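Local coordinates for protein hydrogenase maturation protease HycI (Thermococcus kodakarensis KOD1, PDB 5ZBY) that probably acts as an endopeptidase that matures [NiFe] hydrogenase by cleaving the C-terminal end of its precursor, at residues A[13-24]-A[44-55]; A[67-78]-A[116-127]. One frame throughout, in Å; residues are numbered along the deposited sequence.

Contact 1: residues A[13-24]-A[44-55]; sequences RIVICGIGNDVR and PDVLILNCGEMP
Glu53 reaches across to Arg24 and Asn21 where the two segments leave the sheet. Its carboxylate stands nearly upright to the guanidinium, their planes 82° apart; Arg24 NH1 comes to Glu53 OE1 (2.8 Å) from above the carboxylate plane, while that oxygen stays in the guanidinium plane. Glu53 OE2 takes a weak bond from Asn21 ND2, and Asn21 CB covers one guanidinium face. An Asx turn, Val23 N to Asn21 OD1, fixes the amide, and Asp27 holds Arg24 from NE.

Behind this polar end, strands 14-18 and 46-50 run parallel, joined by hydrogen bonds from Ile14 N to Asp45 O through to Cys51 N to Gly18 O. Ile16 and Ile48 lie side by side pointing the same way. Ile48 turns back at chi2 (-69°), which brings its CD1 to 3.7 Å from both CB and CD1 of Ile16; helices 29-40 and 138-156 pack on this face. On the other face Val15 CG1 touches Leu47 CD2 and Leu49 CD1, both at 4.1 Å, and Cys51 SG lies 3.8 Å from Cys17 CB. Beyond the strands Gly20 N bonds to Gly52 O from above the carbonyl plane, and Ile19 crosses Pro55 at about a right angle, CD1 touching CG. At the far end, waters bridge Arg13 to Pro44 O and Asp45 OD2, while Arg13 NE bonds to Phe65 O.

Strand 14-18, helix 29-40 and strand 46-50 form a beta-alpha-beta unit. Charged pairs flank its apolar middle: a direct salt bridge joins, and probably steadies, the loops after the strands, whereas Arg13 and Asp45 meet through water.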
loop_
_atom_site.group_PDB
_atom_site.type_symbol
_atom_site.label_atom_id
_atom_site.label_comp_id
_atom_site.label_asym_id
_atom_site.label_seq_id
_atom_site.Cartn_x
_atom_site.Cartn_y
_atom_site.Cartn_z
ATOM N N ARG A 13 1.020 16.423 0.955
ATOM C CA ARG A 13 1.341 15.753 -0.291
ATOM C C ARG A 13 1.455 14.246 0.011
ATOM O O ARG A 13 2.299 13.842 0.805
ATOM C CB ARG A 13 2.631 16.291 -0.912
ATOM C CG ARG A 13 2.572 17.812 -1.311
ATOM C CD ARG A 13 3.847 18.147 -2.053
ATOM N NE ARG A 13 3.990 17.494 -3.322
ATOM C CZ ARG A 13 3.329 17.843 -4.408
ATOM N NH1 ARG A 13 2.479 18.892 -4.387
ATOM N NH2 ARG A 13 3.556 17.189 -5.534
ATOM N N ILE A 14 0.673 13.441 -0.704
ATOM C CA ILE A 14 0.546 12.017 -0.361
ATOM C C ILE A 14 0.813 11.194 -1.599
ATOM O O ILE A 14 0.305 11.527 -2.698
ATOM C CB ILE A 14 -0.831 11.750 0.172
ATOM C CG1 ILE A 14 -1.014 12.552 1.465
ATOM C CG2 ILE A 14 -0.998 10.235 0.539
ATOM C CD1 ILE A 14 -2.361 12.566 1.974
ATOM N N VAL A 15 1.612 10.134 -1.457
ATOM C CA VAL A 15 1.748 9.185 -2.542
ATOM C C VAL A 15 1.171 7.888 -2.020
ATOM O O VAL A 15 1.518 7.473 -0.911
ATOM C CB VAL A 15 3.223 9.020 -2.998
ATOM C CG1 VAL A 15 3.315 8.023 -4.177
ATOM C CG2 VAL A 15 3.849 10.389 -3.411
ATOM N N ILE A 16 0.249 7.285 -2.777
ATOM C CA ILE A 16 -0.269 5.978 -2.406
ATOM C C ILE A 16 0.181 4.976 -3.462
ATOM O O ILE A 16 -0.011 5.208 -4.648
ATOM C CB ILE A 16 -1.786 6.001 -2.285
ATOM C CG1 ILE A 16 -2.164 7.023 -1.188
ATOM C CG2 ILE A 16 -2.306 4.610 -1.856
ATOM C CD1 ILE A 16 -3.602 7.338 -1.161
ATOM N N CYS A 17 0.837 3.916 -3.006
ATOM C CA CYS A 17 1.514 2.940 -3.863
ATOM C C CYS A 17 0.891 1.589 -3.684
ATOM O O CYS A 17 1.078 0.996 -2.619
ATOM C CB CYS A 17 2.981 2.822 -3.470
ATOM S SG CYS A 17 3.910 4.279 -3.934
ATOM N N GLY A 18 0.176 1.084 -4.690
ATOM C CA GLY A 18 -0.388 -0.258 -4.588
ATOM C C GLY A 18 0.611 -1.298 -5.053
ATOM O O GLY A 18 1.220 -1.173 -6.097
ATOM N N ILE A 19 0.787 -2.349 -4.268
ATOM C CA ILE A 19 1.720 -3.411 -4.554
ATOM C C ILE A 19 0.914 -4.665 -4.738
ATOM O O ILE A 19 0.011 -4.951 -3.958
ATOM C CB ILE A 19 2.748 -3.628 -3.377
ATOM C CG1 ILE A 19 3.552 -2.329 -3.168
ATOM C CG2 ILE A 19 3.740 -4.758 -3.691
ATOM C CD1 ILE A 19 4.381 -2.417 -1.894
ATOM N N GLY A 20 1.227 -5.456 -5.768
ATOM C CA GLY A 20 0.557 -6.752 -5.859
ATOM C C GLY A 20 0.606 -7.294 -7.271
ATOM O O GLY A 20 1.353 -6.779 -8.098
ATOM N N ASN A 21 -0.175 -8.352 -7.525
ATOM C CA ASN A 21 -0.178 -9.049 -8.804
ATOM C C ASN A 21 -1.626 -9.413 -9.119
ATOM O O ASN A 21 -2.232 -10.164 -8.368
ATOM C CB ASN A 21 0.712 -10.265 -8.710
ATOM C CG ASN A 21 0.743 -11.074 -10.002
ATOM O OD1 ASN A 21 -0.210 -11.052 -10.791
ATOM N ND2 ASN A 21 1.838 -11.756 -10.219
ATOM N N ASP A 22 -2.194 -8.853 -10.186
ATOM C CA ASP A 22 -3.641 -8.971 -10.409
ATOM C C ASP A 22 -4.097 -10.354 -10.926
ATOM O O ASP A 22 -5.313 -10.607 -11.027
ATOM C CB ASP A 22 -4.134 -7.868 -11.368
ATOM C CG ASP A 22 -3.369 -7.835 -12.693
ATOM O OD1 ASP A 22 -2.348 -8.552 -12.839
ATOM O OD2 ASP A 22 -3.766 -7.051 -13.581
ATOM N N VAL A 23 -3.151 -11.233 -11.233
ATOM C CA VAL A 23 -3.463 -12.621 -11.579
ATOM C C VAL A 23 -3.008 -13.648 -10.538
ATOM O O VAL A 23 -2.920 -14.826 -10.827
ATOM C CB VAL A 23 -2.933 -13.013 -12.968
ATOM C CG1 VAL A 23 -3.309 -11.956 -13.985
ATOM C CG2 VAL A 23 -1.431 -13.231 -12.933
ATOM N N ARG A 24 -2.689 -13.189 -9.339
ATOM C CA ARG A 24 -2.224 -14.072 -8.282
ATOM C C ARG A 24 -3.186 -14.154 -7.098
ATOM O O ARG A 24 -2.780 -14.023 -5.961
ATOM C CB ARG A 24 -0.811 -13.735 -7.823
ATOM C CG ARG A 24 -0.027 -14.963 -7.401
ATOM C CD ARG A 24 1.464 -14.705 -7.350
ATOM N NE ARG A 24 1.802 -13.710 -6.344
ATOM C CZ ARG A 24 2.816 -12.861 -6.456
ATOM N NH1 ARG A 24 3.585 -12.889 -7.532
ATOM N NH2 ARG A 24 3.054 -11.984 -5.494
ATOM N N PRO A 44 -4.473 17.578 -6.832
ATOM C CA PRO A 44 -3.113 17.667 -7.352
ATOM C C PRO A 44 -2.040 17.360 -6.300
ATOM O O PRO A 44 -0.857 17.203 -6.608
ATOM C CB PRO A 44 -3.038 19.155 -7.750
ATOM C CG PRO A 44 -3.901 19.804 -6.651
ATOM C CD PRO A 44 -5.078 18.912 -6.614
ATOM N N ASP A 45 -2.485 17.262 -5.052
ATOM C CA ASP A 45 -1.586 16.985 -3.928
ATOM C C ASP A 45 -1.407 15.490 -3.712
ATOM O O ASP A 45 -0.629 15.115 -2.841
ATOM C CB ASP A 45 -2.139 17.559 -2.647
ATOM C CG ASP A 45 -2.263 19.085 -2.699
ATOM O OD1 ASP A 45 -3.390 19.572 -2.519
ATOM O OD2 ASP A 45 -1.237 19.761 -2.897
ATOM N N VAL A 46 -2.093 14.669 -4.500
ATOM C CA VAL A 46 -2.004 13.215 -4.281
ATOM C C VAL A 46 -1.578 12.495 -5.570
ATOM O O VAL A 46 -2.119 12.772 -6.648
ATOM C CB VAL A 46 -3.342 12.655 -3.809
ATOM C CG1 VAL A 46 -3.283 11.108 -3.711
ATOM C CG2 VAL A 46 -3.740 13.229 -2.450
ATOM N N LEU A 47 -0.616 11.578 -5.455
ATOM C CA LEU A 47 -0.194 10.727 -6.537
ATOM C C LEU A 47 -0.532 9.281 -6.191
ATOM O O LEU A 47 -0.145 8.825 -5.121
ATOM C CB LEU A 47 1.295 10.880 -6.760
ATOM C CG LEU A 47 1.992 9.915 -7.714
ATOM C CD1 LEU A 47 1.397 10.011 -9.139
ATOM C CD2 LEU A 47 3.494 10.107 -7.716
ATOM N N ILE A 48 -1.242 8.591 -7.089
ATOM C CA ILE A 48 -1.566 7.162 -6.925
ATOM C C ILE A 48 -0.767 6.370 -7.948
ATOM O O ILE A 48 -0.798 6.647 -9.160
ATOM C CB ILE A 48 -3.059 6.891 -7.125
ATOM C CG1 ILE A 48 -3.952 7.877 -6.363
ATOM C CG2 ILE A 48 -3.381 5.405 -6.744
ATOM C CD1 ILE A 48 -3.878 7.708 -4.863
ATOM N N LEU A 49 -0.020 5.390 -7.474
ATOM C CA LEU A 49 0.789 4.545 -8.347
ATOM C C LEU A 49 0.419 3.080 -8.197
ATOM O O LEU A 49 0.229 2.580 -7.080
ATOM C CB LEU A 49 2.261 4.678 -7.996
ATOM C CG LEU A 49 2.912 6.025 -8.227
ATOM C CD1 LEU A 49 4.313 5.995 -7.640
ATOM C CD2 LEU A 49 2.918 6.305 -9.748
ATOM N N ASN A 50 0.325 2.395 -9.325
ATOM C CA ASN A 50 0.278 0.937 -9.358
ATOM C C ASN A 50 1.713 0.464 -9.559
ATOM O O ASN A 50 2.294 0.641 -10.640
ATOM C CB ASN A 50 -0.661 0.461 -10.474
ATOM C CG ASN A 50 -0.723 -1.063 -10.592
ATOM O OD1 ASN A 50 0.144 -1.799 -10.102
ATOM N ND2 ASN A 50 -1.773 -1.533 -11.247
ATOM N N CYS A 51 2.318 -0.091 -8.517
ATOM C CA CYS A 51 3.730 -0.465 -8.551
ATOM C C CYS A 51 3.949 -1.931 -8.954
ATOM O O CYS A 51 5.100 -2.380 -9.049
ATOM C CB CYS A 51 4.373 -0.265 -7.183
ATOM S SG CYS A 51 4.417 1.480 -6.729
ATOM N N GLY A 52 2.855 -2.657 -9.130
ATOM C CA GLY A 52 2.953 -4.099 -9.340
ATOM C C GLY A 52 3.776 -4.709 -8.234
ATOM O O GLY A 52 3.596 -4.385 -7.072
ATOM N N GLU A 53 4.690 -5.607 -8.587
ATOM C CA GLU A 53 5.579 -6.164 -7.615
ATOM C C GLU A 53 6.910 -5.473 -7.507
ATOM O O GLU A 53 7.832 -5.969 -6.861
ATOM C CB GLU A 53 5.787 -7.664 -7.932
ATOM C CG GLU A 53 4.501 -8.480 -7.784
ATOM C CD GLU A 53 4.729 -9.889 -8.290
ATOM O OE1 GLU A 53 5.361 -10.684 -7.571
ATOM O OE2 GLU A 53 4.306 -10.179 -9.425
ATOM N N MET A 54 7.030 -4.254 -8.061
ATOM C CA MET A 54 8.327 -3.601 -8.125
ATOM C C MET A 54 8.278 -2.169 -7.618
ATOM O O MET A 54 8.584 -1.211 -8.365
ATOM C CB MET A 54 8.867 -3.668 -9.572
ATOM C CG MET A 54 9.139 -5.146 -9.963
ATOM S SD MET A 54 10.637 -5.394 -10.888
ATOM C CE MET A 54 11.830 -4.732 -9.728
ATOM N N PRO A 55 7.946 -1.967 -6.334
ATOM C CA PRO A 55 7.944 -0.574 -5.845
ATOM C C PRO A 55 9.294 0.113 -5.959
ATOM O O PRO A 55 9.338 1.339 -6.139
ATOM C CB PRO A 55 7.537 -0.705 -4.372
ATOM C CG PRO A 55 7.821 -2.162 -4.031
ATOM C CD PRO A 55 7.523 -2.934 -5.285
HETATM O O HOH W 1 1.496 18.507 -7.172
HETATM O O HOH W 2 1.144 20.590 -2.184
HETATM O O HOH W 3 5.895 -10.374 -4.891
#

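Contact 2: residues A[67-78]-A[116-127]; sequences PDLVVFVDAIHF and TGSDIVLIGCQP
Gln126, which has more surface buried by the contact than any other residue of the two segments, folds its amide between His77 and Phe78. CG leaves anti to the backbone N (chi1 170°) and the chain then bends at chi2 (76°), swinging the amide back over segment 67-78. NE2 gives a straight bond of 2.8 Å to His77 ND1 at the imidazole edge, the amide standing almost perpendicular to the ring, and a second to Pro127 O on a lone pair of that carbonyl. At the other end of the amide, Gln126 OE1 accepts Phe78 N at 2.9 Å and Gly80 N as well. The same oxygen lies over one face of the Phe78 ring, toward its rim, while Gln126 CB touches Phe78 CE2 at 3.7 Å.

Phe72, mid-strand, sets CE1 of its ring edge 3.7 Å from Ile120 CG2. Leu122 CD1 packs on Phe72 CB, and helix 105-116 lies against Phe72 and Ile120. On the reverse face Val121 sets CG1 between its backbone N and carbonyl carbon (chi1 66°), which brings that methyl to 3.6 Å from Val71 CG2. Ile123 CD1 approaches Val71 CG1 as closely, and helix 3-8 covers Val121 and Ile123.

Strands 69-75 and 119-125 run parallel, joined by backbone hydrogen bonds from Asp119 N to Asp68 O through to Ile76 N to Cys125 O. Ile76 CG1 packs on Gly124 CA at 3.7 Å. At the opposite end Ser118 OG donates to Asp119 O, which also accepts Val70 N.

Apolar faces pack the centre of this alpha/beta sheet, while one buried amide ties the loops beyond it. Bonds at both ends probably fix its rotation, and the one to His77 ND1 is consistent with no proton there.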
loop_
_atom_site.group_PDB
_atom_site.type_symbol
_atom_site.label_atom_id
_atom_site.label_comp_id
_atom_site.label_asym_id
_atom_site.label_seq_id
_atom_site.Cartn_x
_atom_site.Cartn_y
_atom_site.Cartn_z
ATOM N N PRO A 67 6.746 14.008 -1.268
ATOM C CA PRO A 67 5.669 13.637 -0.376
ATOM C C PRO A 67 5.926 14.030 1.085
ATOM O O PRO A 67 7.081 14.095 1.515
ATOM C CB PRO A 67 5.638 12.070 -0.501
ATOM C CG PRO A 67 7.081 11.756 -0.796
ATOM C CD PRO A 67 7.561 12.876 -1.707
ATOM N N ASP A 68 4.816 14.192 1.797
ATOM C CA ASP A 68 4.771 14.302 3.244
ATOM C C ASP A 68 4.521 12.912 3.815
ATOM O O ASP A 68 4.993 12.606 4.913
ATOM C CB ASP A 68 3.667 15.251 3.677
ATOM C CG ASP A 68 3.922 16.691 3.195
ATOM O OD1 ASP A 68 5.069 17.149 3.360
ATOM O OD2 ASP A 68 3.001 17.269 2.610
ATOM N N LEU A 69 3.774 12.094 3.056
ATOM C CA LEU A 69 3.405 10.719 3.470
ATOM C C LEU A 69 3.430 9.830 2.245
ATOM O O LEU A 69 2.889 10.203 1.197
ATOM C CB LEU A 69 2.009 10.680 4.073
ATOM C CG LEU A 69 1.452 9.288 4.461
ATOM C CD1 LEU A 69 2.282 8.687 5.584
ATOM C CD2 LEU A 69 -0.006 9.362 4.844
ATOM N N VAL A 70 4.009 8.636 2.398
ATOM C CA VAL A 70 3.939 7.597 1.376
ATOM C C VAL A 70 3.241 6.409 2.014
ATOM O O VAL A 70 3.627 5.996 3.113
ATOM C CB VAL A 70 5.335 7.202 0.863
ATOM C CG1 VAL A 70 5.180 6.074 -0.194
ATOM C CG2 VAL A 70 6.045 8.458 0.245
ATOM N N VAL A 71 2.190 5.920 1.366
ATOM C CA VAL A 71 1.393 4.771 1.873
ATOM C C VAL A 71 1.527 3.618 0.908
ATOM O O VAL A 71 1.064 3.746 -0.226
ATOM C CB VAL A 71 -0.072 5.152 1.975
ATOM C CG1 VAL A 71 -0.917 4.024 2.514
ATOM C CG2 VAL A 71 -0.230 6.412 2.864
ATOM N N PHE A 72 2.149 2.523 1.341
ATOM C CA PHE A 72 2.203 1.290 0.555
ATOM C C PHE A 72 1.008 0.466 0.920
ATOM O O PHE A 72 0.626 0.437 2.082
ATOM C CB PHE A 72 3.499 0.524 0.841
ATOM C CG PHE A 72 4.704 1.218 0.269
ATOM C CD1 PHE A 72 5.565 1.934 1.073
ATOM C CD2 PHE A 72 4.931 1.190 -1.101
ATOM C CE1 PHE A 72 6.682 2.613 0.512
ATOM C CE2 PHE A 72 6.033 1.890 -1.653
ATOM C CZ PHE A 72 6.905 2.559 -0.853
ATOM N N VAL A 73 0.368 -0.159 -0.059
ATOM C CA VAL A 73 -0.820 -0.973 0.223
ATOM C C VAL A 73 -0.551 -2.356 -0.389
ATOM O O VAL A 73 -0.205 -2.451 -1.564
ATOM C CB VAL A 73 -2.094 -0.374 -0.379
ATOM C CG1 VAL A 73 -3.311 -1.243 -0.085
ATOM C CG2 VAL A 73 -2.326 1.105 0.087
ATOM N N ASP A 74 -0.630 -3.424 0.402
ATOM C CA ASP A 74 -0.229 -4.760 -0.100
ATOM C C ASP A 74 -1.055 -5.847 0.648
ATOM O O ASP A 74 -1.540 -5.640 1.753
ATOM C CB ASP A 74 1.284 -4.985 0.137
ATOM C CG ASP A 74 1.866 -6.152 -0.671
ATOM O OD1 ASP A 74 1.182 -6.649 -1.591
ATOM O OD2 ASP A 74 3.022 -6.510 -0.412
ATOM N N ALA A 75 -1.250 -6.987 0.001
ATOM C CA ALA A 75 -1.649 -8.174 0.728
ATOM C C ALA A 75 -0.497 -8.693 1.588
ATOM O O ALA A 75 0.552 -9.034 1.071
ATOM C CB ALA A 75 -2.074 -9.273 -0.277
ATOM N N ILE A 76 -0.708 -8.824 2.895
ATOM C CA ILE A 76 0.351 -9.162 3.813
ATOM C C ILE A 76 -0.106 -10.333 4.654
ATOM O O ILE A 76 -1.196 -10.259 5.234
ATOM C CB ILE A 76 0.678 -7.960 4.766
ATOM C CG1 ILE A 76 1.188 -6.751 3.981
ATOM C CG2 ILE A 76 1.653 -8.396 5.840
ATOM C CD1 ILE A 76 2.471 -6.998 3.257
ATOM N N HIS A 77 0.698 -11.393 4.664
ATOM C CA HIS A 77 0.444 -12.538 5.563
ATOM C C HIS A 77 0.965 -12.173 6.950
ATOM O O HIS A 77 2.162 -12.109 7.162
ATOM C CB HIS A 77 1.118 -13.803 5.033
ATOM C CG HIS A 77 0.807 -15.010 5.875
ATOM N ND1 HIS A 77 -0.434 -15.201 6.440
ATOM C CD2 HIS A 77 1.573 -16.041 6.304
ATOM C CE1 HIS A 77 -0.434 -16.315 7.151
ATOM N NE2 HIS A 77 0.774 -16.850 7.081
ATOM N N PHE A 78 0.068 -11.907 7.899
ATOM C CA PHE A 78 0.517 -11.588 9.255
ATOM C C PHE A 78 -0.186 -12.449 10.288
ATOM O O PHE A 78 -0.147 -12.163 11.494
ATOM C CB PHE A 78 0.297 -10.101 9.559
ATOM C CG PHE A 78 -1.138 -9.663 9.491
ATOM C CD1 PHE A 78 -1.956 -9.735 10.615
ATOM C CD2 PHE A 78 -1.671 -9.128 8.322
ATOM C CE1 PHE A 78 -3.270 -9.292 10.564
ATOM C CE2 PHE A 78 -2.987 -8.731 8.269
ATOM C CZ PHE A 78 -3.788 -8.804 9.403
ATOM N N THR A 116 13.526 12.118 1.110
ATOM C CA THR A 116 12.404 13.060 1.157
ATOM C C THR A 116 11.995 13.584 2.523
ATOM O O THR A 116 11.290 14.579 2.622
ATOM C CB THR A 116 11.131 12.419 0.599
ATOM O OG1 THR A 116 10.772 11.326 1.458
ATOM C CG2 THR A 116 11.354 11.869 -0.792
ATOM N N GLY A 117 12.330 12.847 3.584
ATOM C CA GLY A 117 11.793 13.175 4.896
ATOM C C GLY A 117 10.356 12.738 5.110
ATOM O O GLY A 117 9.756 13.041 6.140
ATOM N N SER A 118 9.782 12.016 4.143
ATOM C CA SER A 118 8.375 11.631 4.236
ATOM C C SER A 118 8.137 10.601 5.339
ATOM O O SER A 118 8.968 9.746 5.514
ATOM C CB SER A 118 7.912 11.037 2.901
ATOM O OG SER A 118 6.519 10.801 2.896
ATOM N N ASP A 119 7.013 10.689 6.034
ATOM C CA ASP A 119 6.564 9.496 6.794
ATOM C C ASP A 119 6.236 8.388 5.826
ATOM O O ASP A 119 5.764 8.641 4.717
ATOM C CB ASP A 119 5.343 9.838 7.618
ATOM C CG ASP A 119 5.692 10.639 8.859
ATOM O OD1 ASP A 119 6.872 10.620 9.265
ATOM O OD2 ASP A 119 4.796 11.288 9.429
ATOM N N ILE A 120 6.431 7.129 6.252
ATOM C CA ILE A 120 6.077 6.013 5.401
ATOM C C ILE A 120 5.185 5.090 6.198
ATOM O O ILE A 120 5.536 4.754 7.330
ATOM C CB ILE A 120 7.300 5.204 4.954
ATOM C CG1 ILE A 120 8.499 6.127 4.609
ATOM C CG2 ILE A 120 6.917 4.217 3.838
ATOM C CD1 ILE A 120 8.345 6.884 3.298
ATOM N N VAL A 121 4.096 4.614 5.604
ATOM C CA VAL A 121 3.270 3.606 6.308
ATOM C C VAL A 121 2.942 2.450 5.352
ATOM O O VAL A 121 2.967 2.639 4.118
ATOM C CB VAL A 121 2.011 4.266 6.861
ATOM C CG1 VAL A 121 1.120 4.735 5.755
ATOM C CG2 VAL A 121 1.263 3.344 7.738
ATOM N N LEU A 122 2.705 1.234 5.901
ATOM C CA LEU A 122 2.215 0.109 5.120
ATOM C C LEU A 122 0.826 -0.249 5.597
ATOM O O LEU A 122 0.616 -0.416 6.809
ATOM C CB LEU A 122 3.163 -1.091 5.263
ATOM C CG LEU A 122 2.684 -2.465 4.777
ATOM C CD1 LEU A 122 2.426 -2.472 3.282
ATOM C CD2 LEU A 122 3.733 -3.525 5.175
ATOM N N ILE A 123 -0.152 -0.315 4.696
ATOM C CA ILE A 123 -1.450 -0.877 5.036
ATOM C C ILE A 123 -1.543 -2.267 4.387
ATOM O O ILE A 123 -1.506 -2.369 3.158
ATOM C CB ILE A 123 -2.638 0.003 4.571
ATOM C CG1 ILE A 123 -2.506 1.410 5.150
ATOM C CG2 ILE A 123 -3.998 -0.673 4.999
ATOM C CD1 ILE A 123 -3.477 2.403 4.472
ATOM N N GLY A 124 -1.686 -3.314 5.198
ATOM C CA GLY A 124 -1.773 -4.665 4.669
ATOM C C GLY A 124 -3.159 -5.253 4.836
ATOM O O GLY A 124 -3.917 -4.837 5.705
ATOM N N CYS A 125 -3.488 -6.233 4.002
ATOM C CA CYS A 125 -4.729 -6.979 4.175
ATOM C C CYS A 125 -4.370 -8.453 4.111
ATOM O O CYS A 125 -3.608 -8.839 3.248
ATOM C CB CYS A 125 -5.725 -6.610 3.069
ATOM S SG CYS A 125 -7.321 -7.393 3.267
ATOM N N GLN A 126 -4.853 -9.263 5.052
ATOM C CA GLN A 126 -4.495 -10.702 5.091
ATOM C C GLN A 126 -5.130 -11.485 3.928
ATOM O O GLN A 126 -6.337 -11.502 3.796
ATOM C CB GLN A 126 -4.946 -11.284 6.440
ATOM C CG GLN A 126 -4.843 -12.801 6.514
ATOM C CD GLN A 126 -3.425 -13.214 6.686
ATOM O OE1 GLN A 126 -2.727 -12.732 7.602
ATOM N NE2 GLN A 126 -2.956 -14.096 5.812
ATOM N N PRO A 127 -4.308 -12.116 3.077
ATOM C CA PRO A 127 -4.876 -12.909 1.976
ATOM C C PRO A 127 -5.212 -14.317 2.408
ATOM O O PRO A 127 -4.650 -14.821 3.366
ATOM C CB PRO A 127 -3.749 -12.954 0.952
ATOM C CG PRO A 127 -2.498 -12.959 1.793
ATOM C CD PRO A 127 -2.836 -12.037 2.991
HETATM O O HOH W 4 9.660 15.477 0.683
#

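Overall arrangement
Contacts 1 and 2, centres 10 Å apart, belong to one sheet in which strands 14-18 and 69-75 are neighbours, giving the order 46-50, 14-18, 69-75, 119-125, with antiparallel 85-88 beyond. Cys17 N hydrogen-bonds to Val71 O (2.8 Å) along this shared seam, and Cys17 CB meets Phe72 CD2 at 3.5 Å, so that side chains of the two contacts pack together. Where the strands begin, Arg13 N hydrogen-bonds to Asp68 OD2 (2.7 Å). Where they finish, a bound HEPES molecule, probably from the crystallisation liquor, comes within about 3 Å (nearest atoms) of Gly20 and of Asp74, to whose OD1 it is hydrogen-bonded, consistent with a shared site at the C-terminal ends of these strands.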